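Local coordinates for protein blood group a-and b-cleaving endo-beta-galactosidase (Streptococcus pneumoniae, PDB 2YGL) that probably binds blood-group carbohydrate antigens through its tandem family 51 carbohydrate-binding modules, as part of a family 98 glycoside hydrolase that cleaves A and B antigens, at residues Leu181-Ile186 with Val237-Gly242. Residues are numbered along the deposited sequence; the frame is centred on the assembly and turned at random.
Sequences LLNKGI and VEFNKG
Asn183, near the end of the short helix 179-184, and Asn240, which follows Phe239 in the 237-242 segment, reach across to each other and carry most of this contact. A direct bond is made by the Asn240 amide: its ND2 donates to Asn183 O at 3.0 Å. The bond is bent, 143° at the hydrogen; the oxygen lies close to the plane of the donating amide, whereas the donor stands tilted from the carbonyl plane. Asparagine suits this place because its amide can serve two partners, and OD1 of Asn240 accepts a hydrogen bond from Lys227 NZ. Carbonyls in the last turn of a helix lack the usual backbone donor four residues on, so a side-chain amide is a fitting substitute.

A water forms a second link, accepting from Lys241 N at 3.0 Å and donating weakly to Leu182 O, which Tyr191 OH also reaches. It lies in the plane of the Phe239 ring, at its edge.

With CG beside its own backbone N (chi1 -76°), the Asn183 side chain lies against the 238-240 backbone, crossing the Asn240 side chain at about a right angle. Leu182, meanwhile, packs on Ile266, Tyr268 and Leu349.

Amide and water bonds thus tie helix 179-184 to 237-242, while Leu182 fixes the same helix on strands 262-271 and 343-352 of the beta-sandwich.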
loop_
_atom_site.group_PDB
_atom_site.type_symbol
_atom_site.label_atom_id
_atom_site.label_comp_id
_atom_site.label_asym_id
_atom_site.label_seq_id
_atom_site.Cartn_x
_atom_site.Cartn_y
_atom_site.Cartn_z
ATOM N N LEU A 181 8.821 -11.864 5.323
ATOM C CA LEU A 181 9.203 -10.651 4.603
ATOM C C LEU A 181 10.480 -10.031 5.176
ATOM O O LEU A 181 11.366 -9.622 4.425
ATOM C CB LEU A 181 8.055 -9.631 4.600
ATOM C CG LEU A 181 8.324 -8.249 3.989
ATOM C CD1 LEU A 181 8.658 -8.335 2.500
ATOM C CD2 LEU A 181 7.143 -7.320 4.218
ATOM N N LEU A 182 10.568 -9.969 6.503
ATOM C CA LEU A 182 11.757 -9.434 7.165
ATOM C C LEU A 182 12.964 -10.359 7.006
ATOM O O LEU A 182 14.107 -9.899 7.022
ATOM C CB LEU A 182 11.481 -9.121 8.645
ATOM C CG LEU A 182 10.388 -8.087 8.962
ATOM C CD1 LEU A 182 10.370 -7.743 10.445
ATOM C CD2 LEU A 182 10.535 -6.814 8.124
ATOM N N ASN A 183 12.698 -11.656 6.836
ATOM C CA ASN A 183 13.744 -12.648 6.574
ATOM C C ASN A 183 14.265 -12.627 5.136
ATOM O O ASN A 183 15.442 -12.903 4.895
ATOM C CB ASN A 183 13.261 -14.057 6.936
ATOM C CG ASN A 183 13.237 -14.304 8.437
ATOM O OD1 ASN A 183 12.393 -15.047 8.943
ATOM N ND2 ASN A 183 14.163 -13.681 9.153
ATOM N N LYS A 184 13.387 -12.311 4.187
ATOM C CA LYS A 184 13.782 -12.183 2.783
ATOM C C LYS A 184 14.461 -10.838 2.533
ATOM O O LYS A 184 15.474 -10.767 1.834
ATOM C CB LYS A 184 12.574 -12.340 1.854
ATOM C CG LYS A 184 12.942 -12.379 0.364
ATOM C CD LYS A 184 11.845 -11.797 -0.517
ATOM C CE LYS A 184 10.738 -12.805 -0.793
ATOM N NZ LYS A 184 9.702 -12.233 -1.700
ATOM N N GLY A 185 13.896 -9.779 3.112
ATOM C CA GLY A 185 14.395 -8.422 2.913
ATOM C C GLY A 185 13.385 -7.529 2.216
ATOM O O GLY A 185 12.547 -8.005 1.454
ATOM N N ILE A 186 13.464 -6.231 2.495
ATOM C CA ILE A 186 12.624 -5.232 1.837
ATOM C C ILE A 186 13.528 -4.244 1.103
ATOM O O ILE A 186 14.512 -3.759 1.669
ATOM C CB ILE A 186 11.730 -4.459 2.854
ATOM C CG1 ILE A 186 10.931 -5.427 3.736
ATOM C CG2 ILE A 186 10.794 -3.480 2.131
ATOM C CD1 ILE A 186 10.216 -4.764 4.905
ATOM N N VAL A 237 9.727 -19.154 15.472
ATOM C CA VAL A 237 10.236 -18.674 14.186
ATOM C C VAL A 237 11.619 -18.043 14.362
ATOM O O VAL A 237 11.813 -17.182 15.227
ATOM C CB VAL A 237 9.270 -17.639 13.531
ATOM C CG1 VAL A 237 9.808 -17.161 12.181
ATOM C CG2 VAL A 237 7.874 -18.227 13.356
ATOM N N GLU A 238 12.572 -18.480 13.539
ATOM C CA GLU A 238 13.918 -17.912 13.533
ATOM C C GLU A 238 14.005 -16.674 12.649
ATOM O O GLU A 238 13.340 -16.592 11.614
ATOM C CB GLU A 238 14.943 -18.937 13.055
ATOM C CG GLU A 238 15.253 -20.030 14.058
ATOM C CD GLU A 238 16.406 -20.904 13.617
ATOM O OE1 GLU A 238 16.355 -21.433 12.485
ATOM O OE2 GLU A 238 17.363 -21.066 14.404
ATOM N N PHE A 239 14.835 -15.720 13.062
ATOM C CA PHE A 239 15.087 -14.516 12.281
ATOM C C PHE A 239 16.533 -14.484 11.802
ATOM O O PHE A 239 17.458 -14.728 12.577
ATOM C CB PHE A 239 14.761 -13.261 13.098
ATOM C CG PHE A 239 13.291 -12.974 13.208
ATOM C CD1 PHE A 239 12.517 -13.588 14.188
ATOM C CD2 PHE A 239 12.678 -12.091 12.328
ATOM C CE1 PHE A 239 11.151 -13.327 14.288
ATOM C CE2 PHE A 239 11.318 -11.822 12.420
ATOM C CZ PHE A 239 10.551 -12.441 13.402
ATOM N N ASN A 240 16.717 -14.197 10.515
ATOM C CA ASN A 240 18.046 -14.068 9.924
ATOM C C ASN A 240 18.801 -12.871 10.488
ATOM O O ASN A 240 20.014 -12.927 10.681
ATOM C CB ASN A 240 17.955 -13.934 8.399
ATOM C CG ASN A 240 17.418 -15.188 7.718
ATOM O OD1 ASN A 240 17.615 -16.311 8.192
ATOM N ND2 ASN A 240 16.747 -14.998 6.586
ATOM N N LYS A 241 18.073 -11.786 10.742
ATOM C CA LYS A 241 18.678 -10.535 11.185
ATOM C C LYS A 241 18.003 -10.004 12.445
ATOM O O LYS A 241 16.829 -10.282 12.691
ATOM C CB LYS A 241 18.601 -9.472 10.077
ATOM C CG LYS A 241 19.181 -9.883 8.719
ATOM C CD LYS A 241 20.706 -9.941 8.728
ATOM C CE LYS A 241 21.333 -8.557 8.700
ATOM N NZ LYS A 241 22.804 -8.655 8.854
ATOM N N GLY A 242 18.749 -9.231 13.230
ATOM C CA GLY A 242 18.193 -8.578 14.410
ATOM C C GLY A 242 19.208 -8.198 15.470
ATOM O O GLY A 242 20.412 -8.266 15.243
HETATM O O HOH W 1 15.314 -11.158 9.630
#